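Local coordinates for protein ATP phosphoribosyltransferase regulatory subunit (Thermotoga maritima, PDB 1USY) that probably takes part in the first step of histidine biosynthesis as a regulatory subunit that may let histidine exert feedback control on ATP phosphoribosyltransferase, at residues L4-V9 and A89-G94; E52-T57 and D77-Y82; S69-W74 and E96-N101; V127-T132 and C235-T240. All coordinates share one frame; numbering follows the deposited sequence.

Contact 1: L4-V9 and A89-G94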
loop_
_atom_site.group_PDB
_atom_site.type_symbol
_atom_site.label_atom_id
_atom_site.label_comp_id
_atom_site.label_asym_id
_atom_site.label_seq_id
_atom_site.Cartn_x
_atom_site.Cartn_y
_atom_site.Cartn_z
ATOM N N LEU C 4 0.256 -8.378 30.729
ATOM C CA LEU C 4 0.324 -6.982 31.094
ATOM C C LEU C 4 0.023 -6.900 32.602
ATOM O O LEU C 4 -0.969 -7.448 33.087
ATOM C CB LEU C 4 -0.699 -6.181 30.302
ATOM C CG LEU C 4 -0.599 -4.693 30.598
ATOM C CD1 LEU C 4 -0.009 -3.975 29.402
ATOM C CD2 LEU C 4 -1.940 -4.091 30.971
ATOM N N ASP C 5 0.915 -6.262 33.340
ATOM C CA ASP C 5 0.696 -6.028 34.763
ATOM C C ASP C 5 -0.522 -5.113 34.946
ATOM O O ASP C 5 -0.392 -3.887 35.003
ATOM C CB ASP C 5 1.937 -5.402 35.371
ATOM C CG ASP C 5 1.970 -5.508 36.864
ATOM O OD1 ASP C 5 3.046 -5.199 37.433
ATOM O OD2 ASP C 5 0.988 -5.886 37.559
ATOM N N PHE C 6 -1.698 -5.732 35.020
ATOM C CA PHE C 6 -2.954 -5.002 34.958
ATOM C C PHE C 6 -3.362 -4.385 36.285
ATOM O O PHE C 6 -4.146 -3.433 36.295
ATOM C CB PHE C 6 -4.073 -5.849 34.329
ATOM C CG PHE C 6 -5.211 -5.031 33.824
ATOM C CD1 PHE C 6 -6.408 -4.952 34.561
ATOM C CD2 PHE C 6 -5.102 -4.294 32.631
ATOM C CE1 PHE C 6 -7.474 -4.150 34.122
ATOM C CE2 PHE C 6 -6.202 -3.484 32.178
ATOM C CZ PHE C 6 -7.365 -3.425 32.945
ATOM N N GLU C 7 -2.799 -4.890 37.392
ATOM C CA GLU C 7 -3.010 -4.289 38.722
ATOM C C GLU C 7 -2.541 -2.850 38.705
ATOM O O GLU C 7 -3.163 -1.964 39.307
ATOM C CB GLU C 7 -2.269 -5.051 39.817
ATOM C CG GLU C 7 -3.150 -5.528 40.959
ATOM C CD GLU C 7 -2.349 -5.943 42.200
ATOM O OE1 GLU C 7 -1.917 -7.127 42.293
ATOM O OE2 GLU C 7 -2.154 -5.084 43.097
ATOM N N LYS C 8 -1.440 -2.617 37.995
ATOM C CA LYS C 8 -0.875 -1.270 37.897
ATOM C C LYS C 8 -1.875 -0.390 37.210
ATOM O O LYS C 8 -2.122 0.710 37.685
ATOM C CB LYS C 8 0.478 -1.254 37.186
ATOM C CG LYS C 8 1.590 -1.935 38.001
ATOM C CD LYS C 8 2.875 -2.012 37.181
ATOM C CE LYS C 8 4.102 -1.837 38.031
ATOM N NZ LYS C 8 4.321 -2.982 38.911
ATOM N N VAL C 9 -2.520 -0.888 36.150
ATOM C CA VAL C 9 -3.549 -0.070 35.477
ATOM C C VAL C 9 -4.717 0.227 36.441
ATOM O O VAL C 9 -5.195 1.369 36.542
ATOM C CB VAL C 9 -4.102 -0.680 34.180
ATOM C CG1 VAL C 9 -4.944 0.336 33.456
ATOM C CG2 VAL C 9 -2.985 -1.165 33.278
ATOM N N ALA C 89 5.457 -0.286 20.040
ATOM C CA ALA C 89 4.331 0.226 20.746
ATOM C C ALA C 89 4.665 0.273 22.218
ATOM O O ALA C 89 5.237 -0.669 22.752
ATOM C CB ALA C 89 3.078 -0.655 20.450
ATOM N N GLU C 90 4.312 1.389 22.858
ATOM C CA GLU C 90 4.465 1.537 24.295
ATOM C C GLU C 90 3.104 1.544 24.920
ATOM O O GLU C 90 2.282 2.366 24.562
ATOM C CB GLU C 90 5.140 2.869 24.638
ATOM C CG GLU C 90 6.491 2.740 25.317
ATOM C CD GLU C 90 6.404 2.150 26.708
ATOM O OE1 GLU C 90 7.364 1.471 27.139
ATOM O OE2 GLU C 90 5.371 2.360 27.381
ATOM N N TYR C 91 2.856 0.633 25.854
ATOM C CA TYR C 91 1.648 0.716 26.643
ATOM C C TYR C 91 1.837 1.833 27.658
ATOM O O TYR C 91 2.643 1.710 28.559
ATOM C CB TYR C 91 1.361 -0.625 27.331
ATOM C CG TYR C 91 -0.027 -0.726 27.895
ATOM C CD1 TYR C 91 -1.058 -1.265 27.146
ATOM C CD2 TYR C 91 -0.314 -0.256 29.170
ATOM C CE1 TYR C 91 -2.363 -1.362 27.665
ATOM C CE2 TYR C 91 -1.601 -0.323 29.693
ATOM C CZ TYR C 91 -2.626 -0.873 28.924
ATOM O OH TYR C 91 -3.920 -0.952 29.421
ATOM N N GLN C 92 1.120 2.935 27.492
ATOM C CA GLN C 92 1.235 4.073 28.416
ATOM C C GLN C 92 0.021 4.233 29.310
ATOM O O GLN C 92 -1.094 3.917 28.926
ATOM C CB GLN C 92 1.462 5.398 27.658
ATOM C CG GLN C 92 2.597 5.322 26.703
ATOM C CD GLN C 92 3.013 6.644 26.085
ATOM O OE1 GLN C 92 2.394 7.682 26.290
ATOM N NE2 GLN C 92 4.091 6.596 25.318
ATOM N N LEU C 93 0.274 4.729 30.504
ATOM C CA LEU C 93 -0.757 5.190 31.422
ATOM C C LEU C 93 -0.607 6.707 31.533
ATOM O O LEU C 93 0.467 7.216 31.832
ATOM C CB LEU C 93 -0.544 4.592 32.822
ATOM C CG LEU C 93 -0.509 3.088 32.977
ATOM C CD1 LEU C 93 -0.522 2.644 34.486
ATOM C CD2 LEU C 93 -1.628 2.462 32.240
ATOM N N GLY C 94 -1.661 7.449 31.280
ATOM C CA GLY C 94 -1.500 8.873 31.399
ATOM C C GLY C 94 -2.743 9.648 31.692
ATOM O O GLY C 94 -3.841 9.095 31.777
#

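Contact 2: E52-T57 and D77-Y82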
loop_
_atom_site.group_PDB
_atom_site.type_symbol
_atom_site.label_atom_id
_atom_site.label_comp_id
_atom_site.label_asym_id
_atom_site.label_seq_id
_atom_site.Cartn_x
_atom_site.Cartn_y
_atom_site.Cartn_z
ATOM N N GLU C 52 0.171 8.288 18.084
ATOM C CA GLU C 52 1.576 8.482 18.366
ATOM C C GLU C 52 1.795 9.362 19.587
ATOM O O GLU C 52 2.900 9.411 20.153
ATOM C CB GLU C 52 2.260 9.042 17.127
ATOM C CG GLU C 52 2.638 7.931 16.161
ATOM C CD GLU C 52 3.205 8.424 14.852
ATOM O OE1 GLU C 52 2.422 8.598 13.884
ATOM O OE2 GLU C 52 4.445 8.618 14.788
ATOM N N ASP C 53 0.740 10.030 20.007
ATOM C CA ASP C 53 0.764 10.999 21.082
ATOM C C ASP C 53 -0.660 11.137 21.595
ATOM O O ASP C 53 -1.558 11.512 20.834
ATOM C CB ASP C 53 1.251 12.350 20.533
ATOM C CG ASP C 53 1.150 13.481 21.550
ATOM O OD1 ASP C 53 0.029 13.903 21.900
ATOM O OD2 ASP C 53 2.149 14.042 22.037
ATOM N N PHE C 54 -0.878 10.859 22.874
ATOM C CA PHE C 54 -2.222 10.922 23.407
ATOM C C PHE C 54 -2.778 12.321 23.566
ATOM O O PHE C 54 -3.971 12.552 23.386
ATOM C CB PHE C 54 -2.317 10.203 24.724
ATOM C CG PHE C 54 -3.016 8.915 24.603
ATOM C CD1 PHE C 54 -2.336 7.709 24.825
ATOM C CD2 PHE C 54 -4.351 8.897 24.230
ATOM C CE1 PHE C 54 -2.994 6.505 24.675
ATOM C CE2 PHE C 54 -5.001 7.708 24.074
ATOM C CZ PHE C 54 -4.331 6.503 24.307
ATOM N N THR C 55 -1.941 13.270 23.924
ATOM C CA THR C 55 -2.476 14.602 24.124
ATOM C C THR C 55 -3.108 15.155 22.810
ATOM O O THR C 55 -4.211 15.725 22.825
ATOM C CB THR C 55 -1.437 15.520 24.754
ATOM O OG1 THR C 55 -0.942 16.403 23.768
ATOM C CG2 THR C 55 -0.190 14.715 25.237
ATOM N N LYS C 56 -2.455 14.949 21.672
ATOM C CA LYS C 56 -3.080 15.324 20.388
ATOM C C LYS C 56 -4.456 14.659 20.203
ATOM O O LYS C 56 -5.464 15.348 19.987
ATOM C CB LYS C 56 -2.163 15.021 19.194
ATOM C CG LYS C 56 -1.659 16.264 18.472
ATOM C CD LYS C 56 -0.354 15.991 17.739
ATOM C CE LYS C 56 0.851 16.668 18.395
ATOM N NZ LYS C 56 2.119 16.269 17.710
ATOM N N THR C 57 -4.479 13.329 20.319
ATOM C CA THR C 57 -5.716 12.548 20.306
ATOM C C THR C 57 -6.796 13.088 21.244
ATOM O O THR C 57 -7.923 13.289 20.806
ATOM C CB THR C 57 -5.433 11.095 20.677
ATOM O OG1 THR C 57 -4.418 10.565 19.818
ATOM C CG2 THR C 57 -6.658 10.250 20.385
ATOM N N ASP C 77 -3.256 2.508 27.180
ATOM C CA ASP C 77 -3.265 1.975 25.836
ATOM C C ASP C 77 -1.928 2.065 25.163
ATOM O O ASP C 77 -1.049 2.765 25.624
ATOM C CB ASP C 77 -4.281 2.727 24.976
ATOM C CG ASP C 77 -4.887 1.850 23.909
ATOM O OD1 ASP C 77 -6.097 2.000 23.693
ATOM O OD2 ASP C 77 -4.253 0.978 23.250
ATOM N N PHE C 78 -1.819 1.394 24.027
ATOM C CA PHE C 78 -0.609 1.420 23.243
ATOM C C PHE C 78 -0.440 2.765 22.556
ATOM O O PHE C 78 -1.353 3.277 21.955
ATOM C CB PHE C 78 -0.574 0.212 22.259
ATOM C CG PHE C 78 -0.371 -1.110 22.959
ATOM C CD1 PHE C 78 -1.412 -1.988 23.117
ATOM C CD2 PHE C 78 0.857 -1.427 23.551
ATOM C CE1 PHE C 78 -1.238 -3.192 23.801
ATOM C CE2 PHE C 78 1.047 -2.630 24.243
ATOM C CZ PHE C 78 0.016 -3.518 24.362
ATOM N N VAL C 79 0.741 3.344 22.673
ATOM C CA VAL C 79 1.140 4.449 21.814
ATOM C C VAL C 79 2.222 3.865 20.879
ATOM O O VAL C 79 3.055 3.058 21.331
ATOM C CB VAL C 79 1.670 5.591 22.649
ATOM C CG1 VAL C 79 2.394 6.573 21.788
ATOM C CG2 VAL C 79 0.516 6.266 23.464
ATOM N N TYR C 80 2.160 4.196 19.581
ATOM C CA TYR C 80 3.033 3.594 18.556
ATOM C C TYR C 80 4.059 4.643 18.098
ATOM O O TYR C 80 3.813 5.865 18.190
ATOM C CB TYR C 80 2.223 3.021 17.347
ATOM C CG TYR C 80 1.077 2.072 17.728
ATOM C CD1 TYR C 80 0.009 2.507 18.522
ATOM C CD2 TYR C 80 1.068 0.748 17.315
ATOM C CE1 TYR C 80 -1.016 1.643 18.901
ATOM C CE2 TYR C 80 0.020 -0.123 17.668
ATOM C CZ TYR C 80 -1.008 0.319 18.478
ATOM O OH TYR C 80 -2.049 -0.539 18.852
ATOM N N ARG C 81 5.217 4.154 17.644
ATOM C CA ARG C 81 6.311 4.988 17.181
ATOM C C ARG C 81 7.173 4.091 16.331
ATOM O O ARG C 81 7.003 2.870 16.371
ATOM C CB ARG C 81 7.117 5.602 18.353
ATOM C CG ARG C 81 8.459 4.920 18.660
ATOM C CD ARG C 81 9.126 5.343 19.980
ATOM N NE ARG C 81 9.965 4.277 20.564
ATOM C CZ ARG C 81 9.557 3.412 21.510
ATOM N NH1 ARG C 81 8.315 3.435 21.980
ATOM N NH2 ARG C 81 10.387 2.500 21.984
ATOM N N TYR C 82 8.076 4.696 15.549
ATOM C CA TYR C 82 9.019 3.948 14.725
ATOM C C TYR C 82 10.421 3.892 15.361
ATOM O O TYR C 82 10.979 4.919 15.728
ATOM C CB TYR C 82 9.084 4.547 13.314
ATOM C CG TYR C 82 7.968 4.059 12.413
ATOM C CD1 TYR C 82 6.834 4.820 12.212
ATOM C CD2 TYR C 82 8.044 2.817 11.781
ATOM C CE1 TYR C 82 5.798 4.351 11.402
ATOM C CE2 TYR C 82 7.032 2.342 11.004
ATOM C CZ TYR C 82 5.908 3.108 10.809
ATOM O OH TYR C 82 4.902 2.645 9.986
HETATM O O HOH W 1 4.718 8.006 19.314
#

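Contact 3: S69-W74 and E96-N101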
loop_
_atom_site.group_PDB
_atom_site.type_symbol
_atom_site.label_atom_id
_atom_site.label_comp_id
_atom_site.label_asym_id
_atom_site.label_seq_id
_atom_site.Cartn_x
_atom_site.Cartn_y
_atom_site.Cartn_z
ATOM N N SER C 69 -16.893 23.441 29.269
ATOM C CA SER C 69 -15.853 23.170 30.266
ATOM C C SER C 69 -14.583 22.254 30.108
ATOM O O SER C 69 -14.019 22.018 29.043
ATOM C CB SER C 69 -16.635 22.490 31.384
ATOM O OG SER C 69 -17.148 21.224 30.921
ATOM N N GLN C 70 -14.252 21.820 31.320
ATOM C CA GLN C 70 -13.091 21.032 31.714
ATOM C C GLN C 70 -13.166 19.553 31.375
ATOM O O GLN C 70 -14.182 18.886 31.560
ATOM C CB GLN C 70 -12.998 21.151 33.265
ATOM C CG GLN C 70 -11.700 20.642 33.880
ATOM C CD GLN C 70 -10.571 21.663 33.811
ATOM O OE1 GLN C 70 -9.495 21.340 33.311
ATOM N NE2 GLN C 70 -10.759 22.883 34.288
ATOM N N ILE C 71 -12.079 19.022 30.858
ATOM C CA ILE C 71 -12.030 17.574 30.669
ATOM C C ILE C 71 -10.823 17.048 31.454
ATOM O O ILE C 71 -9.763 17.690 31.523
ATOM C CB ILE C 71 -11.938 17.081 29.206
ATOM C CG1 ILE C 71 -10.632 16.279 28.928
ATOM C CG2 ILE C 71 -12.034 18.195 28.164
ATOM C CD1 ILE C 71 -9.396 17.128 28.654
ATOM N N LYS C 72 -11.149 16.142 32.333
ATOM C CA LYS C 72 -10.096 15.388 32.976
ATOM C C LYS C 72 -10.115 14.127 32.202
ATOM O O LYS C 72 -11.011 13.946 31.382
ATOM C CB LYS C 72 -10.425 15.139 34.412
ATOM C CG LYS C 72 -9.671 16.059 35.310
ATOM C CD LYS C 72 -10.597 17.078 35.876
ATOM C CE LYS C 72 -10.114 17.615 37.211
ATOM N NZ LYS C 72 -9.346 16.699 38.071
ATOM N N VAL C 73 -9.109 13.303 32.337
ATOM C CA VAL C 73 -9.153 11.980 31.735
ATOM C C VAL C 73 -7.898 11.290 32.071
ATOM O O VAL C 73 -6.839 11.947 32.162
ATOM C CB VAL C 73 -9.380 11.939 30.194
ATOM C CG1 VAL C 73 -10.793 12.346 29.832
ATOM C CG2 VAL C 73 -8.353 12.765 29.396
ATOM N N TRP C 74 -8.019 9.974 32.264
ATOM C CA TRP C 74 -6.866 9.064 32.291
ATOM C C TRP C 74 -6.991 8.115 31.133
ATOM O O TRP C 74 -8.111 7.898 30.639
ATOM C CB TRP C 74 -6.845 8.289 33.612
ATOM C CG TRP C 74 -8.023 7.398 33.770
ATOM C CD1 TRP C 74 -9.209 7.706 34.347
ATOM C CD2 TRP C 74 -8.118 6.035 33.360
ATOM N NE1 TRP C 74 -10.056 6.623 34.308
ATOM C CE2 TRP C 74 -9.406 5.577 33.717
ATOM C CE3 TRP C 74 -7.236 5.141 32.749
ATOM C CZ2 TRP C 74 -9.843 4.287 33.454
ATOM C CZ3 TRP C 74 -7.679 3.866 32.465
ATOM C CH2 TRP C 74 -8.968 3.443 32.826
ATOM N N GLU C 96 -4.723 13.566 31.180
ATOM C CA GLU C 96 -4.763 14.828 30.479
ATOM C C GLU C 96 -5.740 15.711 31.187
ATOM O O GLU C 96 -6.854 15.280 31.540
ATOM C CB GLU C 96 -5.182 14.643 29.022
ATOM C CG GLU C 96 -4.302 15.402 28.054
ATOM C CD GLU C 96 -2.931 14.729 27.816
ATOM O OE1 GLU C 96 -1.969 15.453 27.567
ATOM O OE2 GLU C 96 -2.797 13.488 27.854
ATOM N N LYS C 97 -5.332 16.946 31.395
ATOM C CA LYS C 97 -6.231 17.899 32.040
ATOM C C LYS C 97 -6.170 19.168 31.263
ATOM O O LYS C 97 -5.223 19.909 31.378
ATOM C CB LYS C 97 -5.871 18.135 33.504
ATOM C CG LYS C 97 -6.667 19.262 34.183
ATOM C CD LYS C 97 -6.641 19.188 35.692
ATOM C CE LYS C 97 -7.629 20.196 36.288
ATOM N NZ LYS C 97 -7.390 20.358 37.725
ATOM N N VAL C 98 -7.157 19.393 30.419
ATOM C CA VAL C 98 -7.171 20.613 29.653
ATOM C C VAL C 98 -8.523 21.180 29.888
ATOM O O VAL C 98 -9.509 20.690 29.398
ATOM C CB VAL C 98 -6.952 20.445 28.103
ATOM C CG1 VAL C 98 -7.893 19.527 27.492
ATOM C CG2 VAL C 98 -7.187 21.790 27.399
ATOM N N PRO C 99 -8.664 22.455 30.289
ATOM C CA PRO C 99 -7.701 23.551 30.544
ATOM C C PRO C 99 -6.761 23.476 31.764
ATOM O O PRO C 99 -7.090 22.948 32.843
ATOM C CB PRO C 99 -8.605 24.782 30.655
ATOM C CG PRO C 99 -10.081 24.280 30.282
ATOM C CD PRO C 99 -10.079 22.837 30.399
ATOM N N ARG C 100 -5.609 24.125 31.508
ATOM C CA ARG C 100 -4.574 24.389 32.520
ATOM C C ARG C 100 -4.863 25.761 33.046
ATOM O O ARG C 100 -4.445 26.763 32.439
ATOM C CB ARG C 100 -3.197 24.475 31.856
ATOM C CG ARG C 100 -2.002 23.876 32.596
ATOM C CD ARG C 100 -1.230 24.709 33.675
ATOM N NE ARG C 100 -1.115 26.176 33.571
ATOM C CZ ARG C 100 -0.221 26.957 34.244
ATOM N NH1 ARG C 100 0.700 26.455 35.043
ATOM N NH2 ARG C 100 -0.234 28.274 34.101
ATOM N N ASN C 101 -5.600 25.832 34.135
ATOM C CA ASN C 101 -5.969 27.121 34.703
ATOM C C ASN C 101 -4.873 27.752 35.520
ATOM O O ASN C 101 -4.742 28.953 35.525
ATOM C CB ASN C 101 -7.248 26.992 35.516
ATOM C CG ASN C 101 -8.345 26.388 34.696
ATOM O OD1 ASN C 101 -9.036 27.105 33.956
ATOM N ND2 ASN C 101 -8.456 25.044 34.737
#

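Contact 4: V127-T132 and C235-T240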
loop_
_atom_site.group_PDB
_atom_site.type_symbol
_atom_site.label_atom_id
_atom_site.label_comp_id
_atom_site.label_asym_id
_atom_site.label_seq_id
_atom_site.Cartn_x
_atom_site.Cartn_y
_atom_site.Cartn_z
ATOM N N VAL C 127 12.842 12.693 39.719
ATOM C CA VAL C 127 11.892 13.576 39.071
ATOM C C VAL C 127 12.644 14.852 38.636
ATOM O O VAL C 127 12.907 15.798 39.437
ATOM C CB VAL C 127 10.691 13.925 40.009
ATOM C CG1 VAL C 127 9.798 14.955 39.389
ATOM C CG2 VAL C 127 9.886 12.728 40.300
ATOM N N GLU C 128 12.960 14.885 37.350
ATOM C CA GLU C 128 13.659 16.028 36.762
ATOM C C GLU C 128 12.705 17.110 36.211
ATOM O O GLU C 128 11.846 16.836 35.392
ATOM C CB GLU C 128 14.643 15.517 35.706
ATOM C CG GLU C 128 15.345 16.549 34.863
ATOM C CD GLU C 128 16.292 15.886 33.882
ATOM O OE1 GLU C 128 15.905 15.617 32.718
ATOM O OE2 GLU C 128 17.419 15.591 34.300
ATOM N N ILE C 129 12.831 18.332 36.701
ATOM C CA ILE C 129 11.952 19.402 36.247
ATOM C C ILE C 129 12.696 20.381 35.370
ATOM O O ILE C 129 13.839 20.751 35.665
ATOM C CB ILE C 129 11.328 20.176 37.466
ATOM C CG1 ILE C 129 10.527 19.236 38.367
ATOM C CG2 ILE C 129 10.414 21.295 37.002
ATOM C CD1 ILE C 129 9.890 19.990 39.536
ATOM N N GLY C 130 12.022 20.854 34.326
ATOM C CA GLY C 130 12.539 21.897 33.454
ATOM C C GLY C 130 11.411 22.856 33.143
ATOM O O GLY C 130 10.271 22.636 33.529
ATOM N N HIS C 131 11.730 23.933 32.446
ATOM C CA HIS C 131 10.740 24.881 32.037
ATOM C C HIS C 131 11.074 25.355 30.645
ATOM O O HIS C 131 12.131 25.902 30.392
ATOM C CB HIS C 131 10.675 26.072 32.987
ATOM C CG HIS C 131 9.371 26.813 32.917
ATOM N ND1 HIS C 131 9.030 27.620 31.854
ATOM C CD2 HIS C 131 8.320 26.849 33.773
ATOM C CE1 HIS C 131 7.827 28.131 32.061
ATOM N NE2 HIS C 131 7.374 27.681 33.219
ATOM N N THR C 132 10.166 25.120 29.721
ATOM C CA THR C 132 10.328 25.552 28.337
ATOM C C THR C 132 10.571 27.061 28.218
ATOM O O THR C 132 11.153 27.519 27.240
ATOM C CB THR C 132 9.061 25.147 27.612
ATOM O OG1 THR C 132 9.374 24.208 26.571
ATOM C CG2 THR C 132 8.421 26.281 26.959
ATOM N N CYS C 235 4.967 23.834 26.350
ATOM C CA CYS C 235 5.063 25.260 26.566
ATOM C C CYS C 235 4.837 25.544 28.051
ATOM O O CYS C 235 3.707 25.582 28.531
ATOM C CB CYS C 235 4.060 25.973 25.683
ATOM S SG CYS C 235 4.108 27.765 25.823
ATOM N N GLY C 236 5.932 25.677 28.787
ATOM C CA GLY C 236 5.852 25.836 30.222
ATOM C C GLY C 236 6.614 24.777 30.967
ATOM O O GLY C 236 7.600 24.254 30.466
ATOM N N LEU C 237 6.158 24.474 32.180
ATOM C CA LEU C 237 6.711 23.386 32.979
ATOM C C LEU C 237 6.798 22.050 32.222
ATOM O O LEU C 237 5.898 21.680 31.512
ATOM C CB LEU C 237 5.860 23.205 34.224
ATOM C CG LEU C 237 6.641 22.648 35.393
ATOM C CD1 LEU C 237 7.531 23.765 35.854
ATOM C CD2 LEU C 237 5.666 22.233 36.489
ATOM N N ILE C 238 7.894 21.339 32.418
ATOM C CA ILE C 238 8.183 20.071 31.760
ATOM C C ILE C 238 8.779 19.118 32.815
ATOM O O ILE C 238 9.371 19.570 33.796
ATOM C CB ILE C 238 9.151 20.397 30.587
ATOM C CG1 ILE C 238 8.398 20.344 29.287
ATOM C CG2 ILE C 238 10.421 19.600 30.569
ATOM C CD1 ILE C 238 8.681 21.549 28.419
ATOM N N PHE C 239 8.575 17.813 32.658
ATOM C CA PHE C 239 9.130 16.847 33.609
ATOM C C PHE C 239 9.396 15.522 32.977
ATOM O O PHE C 239 8.742 15.186 32.027
ATOM C CB PHE C 239 8.214 16.643 34.795
ATOM C CG PHE C 239 6.990 15.810 34.493
ATOM C CD1 PHE C 239 6.971 14.440 34.736
ATOM C CD2 PHE C 239 5.833 16.411 34.025
ATOM C CE1 PHE C 239 5.847 13.700 34.477
ATOM C CE2 PHE C 239 4.706 15.676 33.809
ATOM C CZ PHE C 239 4.707 14.320 34.022
ATOM N N THR C 240 10.333 14.769 33.549
ATOM C CA THR C 240 10.660 13.412 33.136
ATOM C C THR C 240 10.985 12.666 34.409
ATOM O O THR C 240 11.421 13.269 35.392
ATOM C CB THR C 240 11.905 13.377 32.160
ATOM O OG1 THR C 240 12.867 14.365 32.551
ATOM C CG2 THR C 240 11.533 13.839 30.788
#

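Contact 1: L4-V9 and A89-G94
Leu4 and Val9 meet Tyr91 and Leu93 in a buried, apolar helix-on-sheet contact, which lays the start of helix 6-17 and the residues just before it against strand 86-97 of the large mixed sheet. Tyr91 has the largest share, followed by Leu93, Leu4 and Val9. Its ring leaves the strand with CG anti to the backbone N (chi1 -166°), a choice that sends it out toward the helix start. Leu4 CD1 then sits over the centre of one ring face, 3.6 Å from the centroid of the Tyr91 ring, in a CH-pi contact only 11° off the normal. The second methyl lies toward the phenol end, with Leu4 CD2 3.9 Å from Tyr91 CZ. Val9 approaches the same ring obliquely, placing CG2 3.9 Å from Tyr91 CE2. That methyl also reaches the next inward-facing residue of the strand, Leu93, whose CD2 is 4.0 Å from Val9 CG2. Tyr91 OH comes to the edge of the Phe6 ring, near its plane. With an alanine in place of Tyr91, Leu4 CD1 would probably lose the face it rests on, and a gap would open beneath Leu4 and beside Val9. Phe78 meets Tyr91 edge-to-face, while Phe6 makes edge-to-face contacts with Tyr13 and Trp74 of a neighbouring regulatory subunit. One charged pair stays with the helix: Lys8 NZ reaches Asp5 OD1 from above the carboxylate plane, at 3.0 Å. The helix start is thus positioned on the strand by the fit of methyls to an aromatic surface, while Asp5 and Lys8 pair with each other.

Contact 2: E52-T57 and D77-Y82
Phe54, in the first turn of helix 54-60, reaches across to Asp77 and Val79 with one side of its ring, seating the helix start on strand 74-83, an outermost strand of the mixed sheet within this chain. From CB the chain passes through CG, neither touching the strand, and the contact begins at CD1, 3.5 Å from Val79 CG2. Phe54 CE1 lies near both Val79 CG2 and Asp77 CB. At the far end, Phe54 CZ meets Asp77 CB at 3.8 Å, the methylene at the ring edge and near its plane. Val79 serves two partners: CG1, anti to the backbone N (chi1 166°), turns toward Glu52 O, leaving CG2 for the ring. A water bridges Glu52 O and Tyr80 O. Tyr75 stacks on Phe54. Replacing Phe54 by an alanine would probably strip Val79 CG2 and Asp77 CB of their shared partner and leave Tyr75 without its stack. Asp53 OD1 caps the helix by accepting from Lys56 N at 2.7 Å, nearly straight at 173°. Asp77 OD2 accepts from Phe78 N through its anti lone pair and pairs with Arg51. Asp77 therefore offers Phe54 its methylene, while its charge is answered on its own strand and by Arg51.

Contact 3: S69-W74 and E96-N101
Ile71 and Val98 form a single antiparallel bridge at the open end of the hairpin of strands 74-83 and 86-97, which probably corresponds to motif 2 of class II aminoacyl-tRNA synthetases. As a hydrogen-bonded pair they exchange two weak bonds, Ile71 N to Val98 O at 3.4 Å and Val98 N to Ile71 O at 3.3 Å. The firmer link lies closer to the hairpin's turn: Glu96 N donates to Val73 O at 2.8 Å, with 166° at the hydrogen and the donor tilted from the carbonyl plane. Beside it Val73 CG2 packs on Glu96 CB, 3.7 Å away. Farther out, the Gln70 chain bends back over the cis-proline, and its CD lies 3.6 Å from Pro99 CD. Lys72 and Lys97 run side by side, their CE atoms 3.7 Å apart. Lys97 is extended throughout, which takes its amine to Asp105 and Glu108 of helix 103-120. The Lys72 amine is bonded to Lys19 O, so Glu108 lies near both amines, though it holds Lys72 only weakly. On the other side of the bridge Ile71 rests on Val58 and Glu96 on Thr55, placing the paired segments between helices 54-60 and 103-120.

Contact 4: V127-T132 and C235-T240
Glu128 and Thr240 open a run of paired backbone between strands 125-131 and 237-243, antiparallel neighbours whose segments 127-131 and 237-240 run 154° apart. Each satisfies the other twice: Glu128 N donates to Thr240 O at 3.0 Å, and Thr240 N returns a bond to Glu128 O at 3.2 Å. Gly130 and Ile238 repeat the exchange. Gly130 N meets Ile238 O at 3.0 Å, almost straight at 175°, and Ile238 N meets Gly130 O at 2.9 Å; in both bonds the donor stands above the carbonyl plane. Past the strand's end, Thr132 N adds a fifth bond to Gly236 O at 2.8 Å, and Thr132 OG1 a weak one to Tyr234 O. Between the bonded pairs, Ile129 and Leu237 touch diagonally, CG2 to CD1 at 4.0 Å. A chi1 of -159° swings the His131 imidazole over the Gly236-Leu237 peptide, with Gly236 CA 3.9 Å from the His131 ring centroid in a CH-pi contact. Both ring nitrogens are used: His131 ND1 accepts from Gly133 N, and NE2 is bonded to Asp204. The Glu128 carboxylate leaves the other face of the sheet; OE2 pairs with Arg187 and a basic side chain of a neighbouring chain of another protein, OE1 weakly with Tyr242 OH. Leu237 N is taken by Glu255. Helices 103-120 and 199-215 cover the face bearing Ile129, His131, Leu237 and Phe239. A mostly antiparallel sheet backed by helices is the core of the class II aminoacyl-tRNA synthetase fold, which this regulatory subunit shares with histidyl-tRNA synthetase.

How the contacts relate
From the N terminus, residues 4-9 open the widest of three interleaved loops. Contact 2 opens at 52-57 and contact 3 at 69-74; contact 2 then closes at 77-82, contact 1 at 89-94 and contact 3 at 96-101. Contact 2 is therefore nested within contact 1, while contact 3 crosses both. Together they anchor the helix starts at 6-17 and 54-60, and the lead-in to strand 74-83, to one hairpin, whose strands join contacts 1 and 2 through Glu90 with Val79 and Gln92 with Asp77. Contact 4 follows in series, closing a loop of about a hundred residues, roughly half of them helical, elsewhere in the same mixed sheet, its centre about 23 Å from that of contact 1.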